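Local coordinates for protein cytosine-specific methyltransferase (PDB 3G7U) that probably methylates cytosine in DNA at carbon 5, with S-adenosyl-L-methionine as the methyl donor, at residues A[139-151]-A[162-174]. Numbering follows the deposited sequence. Where two conformers were deposited one is given.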
# COMPACT_ATOMS: atom_id res chain seq x y z
N VAL A 139 -20.30 -5.99 14.10
CA VAL A 139 -19.16 -6.77 14.56
C VAL A 139 -18.93 -6.76 16.07
O VAL A 139 -18.22 -7.60 16.57
CB VAL A 139 -17.84 -6.45 13.77
CG1 VAL A 139 -17.97 -6.87 12.31
CG2 VAL A 139 -17.49 -4.98 13.83
N SER A 140 -19.53 -5.82 16.79
CA SER A 140 -19.20 -5.62 18.23
C SER A 140 -19.67 -6.75 19.12
O SER A 140 -19.12 -6.93 20.21
CB SER A 140 -19.75 -4.30 18.78
OG SER A 140 -21.13 -4.18 18.48
N GLY A 141 -20.68 -7.49 18.65
CA GLY A 141 -21.13 -8.71 19.30
C GLY A 141 -20.06 -9.78 19.37
O GLY A 141 -19.91 -10.43 20.41
N ASP A 142 -19.27 -9.94 18.30
CA ASP A 142 -18.32 -11.04 18.21
C ASP A 142 -16.86 -10.63 18.30
O ASP A 142 -15.96 -11.47 18.43
CB ASP A 142 -18.57 -11.78 16.89
CG ASP A 142 -19.98 -12.33 16.80
OD1 ASP A 142 -20.36 -13.14 17.68
OD2 ASP A 142 -20.71 -11.95 15.85
N TYR A 143 -16.61 -9.32 18.24
CA TYR A 143 -15.21 -8.82 18.20
C TYR A 143 -14.86 -7.83 19.32
O TYR A 143 -15.67 -6.98 19.67
CB TYR A 143 -14.94 -8.13 16.82
CG TYR A 143 -14.92 -9.18 15.72
CD1 TYR A 143 -13.75 -9.86 15.43
CD2 TYR A 143 -16.09 -9.54 15.05
CE1 TYR A 143 -13.72 -10.89 14.48
CE2 TYR A 143 -16.08 -10.54 14.08
CZ TYR A 143 -14.90 -11.21 13.82
OH TYR A 143 -14.88 -12.21 12.90
N ASP A 144 -13.65 -7.94 19.82
CA ASP A 144 -13.00 -6.88 20.60
C ASP A 144 -12.44 -5.86 19.59
O ASP A 144 -11.50 -6.16 18.89
CB ASP A 144 -11.86 -7.49 21.41
CG ASP A 144 -12.36 -8.36 22.58
OD1 ASP A 144 -13.43 -8.04 23.14
OD2 ASP A 144 -11.67 -9.36 22.92
N ILE A 145 -13.07 -4.70 19.54
CA ILE A 145 -12.76 -3.67 18.55
C ILE A 145 -11.79 -2.68 19.22
O ILE A 145 -12.06 -2.20 20.31
CB ILE A 145 -14.05 -2.98 18.06
CG1 ILE A 145 -14.96 -4.01 17.37
CG2 ILE A 145 -13.73 -1.86 17.06
CD1 ILE A 145 -16.33 -3.48 17.07
N LEU A 146 -10.63 -2.47 18.60
CA LEU A 146 -9.65 -1.59 19.18
C LEU A 146 -10.02 -0.18 18.81
O LEU A 146 -10.71 0.07 17.80
CB LEU A 146 -8.23 -1.90 18.70
CG LEU A 146 -7.65 -3.31 18.87
CD1 LEU A 146 -6.18 -3.31 18.56
CD2 LEU A 146 -7.89 -3.78 20.29
N ASP A 147 -9.58 0.76 19.63
CA ASP A 147 -9.75 2.16 19.26
C ASP A 147 -8.92 2.44 17.99
O ASP A 147 -7.96 1.74 17.72
CB ASP A 147 -9.36 3.09 20.42
CG ASP A 147 -10.52 3.34 21.40
OD1 ASP A 147 -11.73 3.36 21.01
OD2 ASP A 147 -10.19 3.57 22.57
N PRO A 148 -9.31 3.45 17.20
CA PRO A 148 -8.59 3.75 15.96
C PRO A 148 -7.11 4.02 16.18
O PRO A 148 -6.73 4.72 17.13
CB PRO A 148 -9.24 5.01 15.47
CG PRO A 148 -10.61 4.97 16.05
CD PRO A 148 -10.46 4.35 17.38
N ILE A 149 -6.30 3.44 15.30
CA ILE A 149 -4.85 3.61 15.29
C ILE A 149 -4.61 4.62 14.15
O ILE A 149 -5.03 4.40 13.03
CB ILE A 149 -4.18 2.23 15.06
CG1 ILE A 149 -4.39 1.31 16.28
CG2 ILE A 149 -2.70 2.35 14.81
CD1 ILE A 149 -3.77 -0.04 16.15
N LYS A 150 -4.05 5.78 14.45
CA LYS A 150 -3.75 6.77 13.41
C LYS A 150 -2.24 6.80 13.34
O LYS A 150 -1.56 7.03 14.35
CB LYS A 150 -4.33 8.15 13.75
CG LYS A 150 -4.27 9.14 12.57
CD LYS A 150 -4.85 10.52 12.94
CE LYS A 150 -5.00 11.37 11.67
NZ LYS A 150 -5.59 12.77 11.85
N VAL A 151 -1.69 6.48 12.18
CA VAL A 151 -0.22 6.39 12.10
C VAL A 151 0.32 7.33 11.05
O VAL A 151 -0.37 7.64 10.11
CB VAL A 151 0.30 4.96 11.81
CG1 VAL A 151 -0.04 4.00 12.94
CG2 VAL A 151 -0.22 4.45 10.49
N ARG A 162 2.63 10.41 4.98
CA ARG A 162 1.19 10.23 4.84
C ARG A 162 0.58 9.59 6.09
O ARG A 162 1.21 8.74 6.71
CB ARG A 162 0.83 9.45 3.56
CG ARG A 162 1.26 7.98 3.48
CD ARG A 162 0.35 7.21 2.51
NE ARG A 162 0.69 7.46 1.10
CZ ARG A 162 -0.17 7.38 0.08
NH1 ARG A 162 0.26 7.62 -1.15
NH2 ARG A 162 -1.45 7.07 0.28
N THR A 163 -0.63 10.01 6.46
CA THR A 163 -1.28 9.42 7.62
C THR A 163 -2.39 8.47 7.18
O THR A 163 -2.97 8.63 6.11
CB THR A 163 -1.82 10.47 8.61
OG1 THR A 163 -2.76 11.30 7.94
CG2 THR A 163 -0.70 11.36 9.15
N ARG A 164 -2.70 7.49 8.03
CA ARG A 164 -3.63 6.41 7.71
C ARG A 164 -4.32 6.01 9.00
O ARG A 164 -3.66 5.98 10.01
CB ARG A 164 -2.83 5.19 7.24
CG ARG A 164 -3.51 4.31 6.21
CD ARG A 164 -3.27 4.83 4.81
NE ARG A 164 -4.21 4.28 3.84
CZ ARG A 164 -4.18 4.55 2.54
NH1 ARG A 164 -5.07 3.99 1.73
NH2 ARG A 164 -3.27 5.36 2.04
N TYR A 165 -5.61 5.66 8.95
CA TYR A 165 -6.27 5.08 10.13
C TYR A 165 -6.31 3.57 9.94
O TYR A 165 -6.56 3.09 8.83
CB TYR A 165 -7.70 5.54 10.22
CG TYR A 165 -7.91 6.95 10.75
CD1 TYR A 165 -7.85 7.22 12.12
CD2 TYR A 165 -8.23 7.98 9.88
CE1 TYR A 165 -8.08 8.53 12.60
CE2 TYR A 165 -8.46 9.29 10.35
CZ TYR A 165 -8.38 9.55 11.71
OH TYR A 165 -8.64 10.82 12.16
N PHE A 166 -6.06 2.82 11.01
CA PHE A 166 -6.30 1.38 11.00
C PHE A 166 -7.33 1.03 12.04
O PHE A 166 -7.25 1.49 13.18
CB PHE A 166 -5.01 0.65 11.29
CG PHE A 166 -4.02 0.72 10.17
CD1 PHE A 166 -4.00 -0.26 9.19
CD2 PHE A 166 -3.11 1.78 10.08
CE1 PHE A 166 -3.05 -0.21 8.12
CE2 PHE A 166 -2.18 1.83 9.00
CZ PHE A 166 -2.15 0.83 8.04
N PHE A 167 -8.30 0.20 11.64
CA PHE A 167 -9.38 -0.24 12.52
C PHE A 167 -9.25 -1.74 12.64
O PHE A 167 -9.36 -2.42 11.63
CB PHE A 167 -10.73 0.11 11.93
CG PHE A 167 -10.95 1.59 11.76
CD1 PHE A 167 -11.38 2.37 12.82
CD2 PHE A 167 -10.70 2.21 10.53
CE1 PHE A 167 -11.56 3.77 12.66
CE2 PHE A 167 -10.88 3.59 10.36
CZ PHE A 167 -11.31 4.37 11.42
N ILE A 168 -8.98 -2.24 13.86
CA ILE A 168 -8.64 -3.67 14.06
C ILE A 168 -9.66 -4.29 15.02
O ILE A 168 -10.09 -3.65 15.99
CB ILE A 168 -7.20 -3.85 14.59
CG1 ILE A 168 -6.18 -3.41 13.54
CG2 ILE A 168 -6.91 -5.32 14.98
CD1 ILE A 168 -4.81 -3.11 14.10
N GLY A 169 -10.10 -5.53 14.75
CA GLY A 169 -11.01 -6.20 15.68
C GLY A 169 -10.50 -7.61 15.79
O GLY A 169 -9.92 -8.13 14.85
N VAL A 170 -10.67 -8.23 16.96
CA VAL A 170 -10.21 -9.59 17.15
C VAL A 170 -11.34 -10.38 17.79
O VAL A 170 -12.10 -9.84 18.58
CB VAL A 170 -8.92 -9.74 17.99
CG1 VAL A 170 -7.68 -9.22 17.25
CG2 VAL A 170 -9.08 -9.12 19.37
N LYS A 171 -11.49 -11.63 17.38
CA LYS A 171 -12.62 -12.44 17.83
C LYS A 171 -12.54 -12.57 19.35
O LYS A 171 -11.46 -12.91 19.89
CB LYS A 171 -12.54 -13.82 17.17
CG LYS A 171 -13.84 -14.32 16.61
CD LYS A 171 -13.60 -15.71 16.06
CE LYS A 171 -14.76 -16.20 15.22
NZ LYS A 171 -16.09 -15.95 15.86
N LYS A 172 -13.65 -12.26 19.99
CA LYS A 172 -13.79 -12.37 21.45
C LYS A 172 -13.41 -13.75 21.99
O LYS A 172 -12.74 -13.86 23.02
CB LYS A 172 -15.20 -12.03 21.87
CG LYS A 172 -15.38 -10.59 22.08
CD LYS A 172 -16.82 -10.27 22.17
CE LYS A 172 -16.98 -8.83 22.54
NZ LYS A 172 -18.40 -8.49 22.39
N SER A 173 -13.80 -14.79 21.25
CA SER A 173 -13.50 -16.18 21.59
C SER A 173 -12.02 -16.46 21.80
O SER A 173 -11.65 -17.44 22.44
CB SER A 173 -14.07 -17.11 20.50
OG SER A 173 -13.15 -17.35 19.45
N LEU A 174 -11.16 -15.60 21.27
CA LEU A 174 -9.72 -15.84 21.37
C LEU A 174 -9.14 -15.42 22.71
O LEU A 174 -8.02 -15.84 23.07
CB LEU A 174 -8.98 -15.12 20.25
CG LEU A 174 -9.14 -15.67 18.82
CD1 LEU A 174 -8.63 -14.66 17.82
CD2 LEU A 174 -8.41 -17.00 18.67
O HOH W 1 -16.40 -14.30 19.37
O HOH W 2 -9.92 -11.72 21.98
O HOH W 3 -12.72 -11.72 24.69
O HOH W 4 -7.98 -0.15 15.56
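Lys-150 turns its CG opposite the backbone N (chi1 -169°) and runs extended over the Tyr-165 ring. Tyr-165 sets CG opposite its carbonyl carbon (chi1 -78°), which brings the ring alongside the Lys-150 chain. Lys-150 CG makes a CH-pi contact over one face, offset toward the rim, 4.2 Å from the ring centroid. The rest of the chain passes CE1 and CZ. On the other sheet face, Val-151 CG2 meets the edge of the Phe-166 ring, 3.6 Å from CE2. Ile-149 CD1 reaches Ile-168 CD1 at 3.8 Å. Extended Lys-172 passes Asp-144, and its NZ donates to Ser-140 O at 2.8 Å and weakly to Gly-141 O.

The backbones pair as an antiparallel hairpin. Asp-144 and Val-170 bond both ways, as do Ile-149 with Phe-166 and Val-151 with Arg-164. Between Ile-145 and Ile-149 the register shifts by one residue. There Leu-146 N donates to Ile-168 O (2.9 Å), and a water links Ile-168 N with Asp-147 O and Phe-166 O.

The hairpin supplies the last two strands of the 3-2-1-4-5-7-6 class I methyltransferase sheet, with 163-171 antiparallel to both neighbours and 143-152 outermost within the chain. Helix 353-367 packs on Phe-166 and Ile-168, helix 94-110 on Tyr-143 and Phe-167.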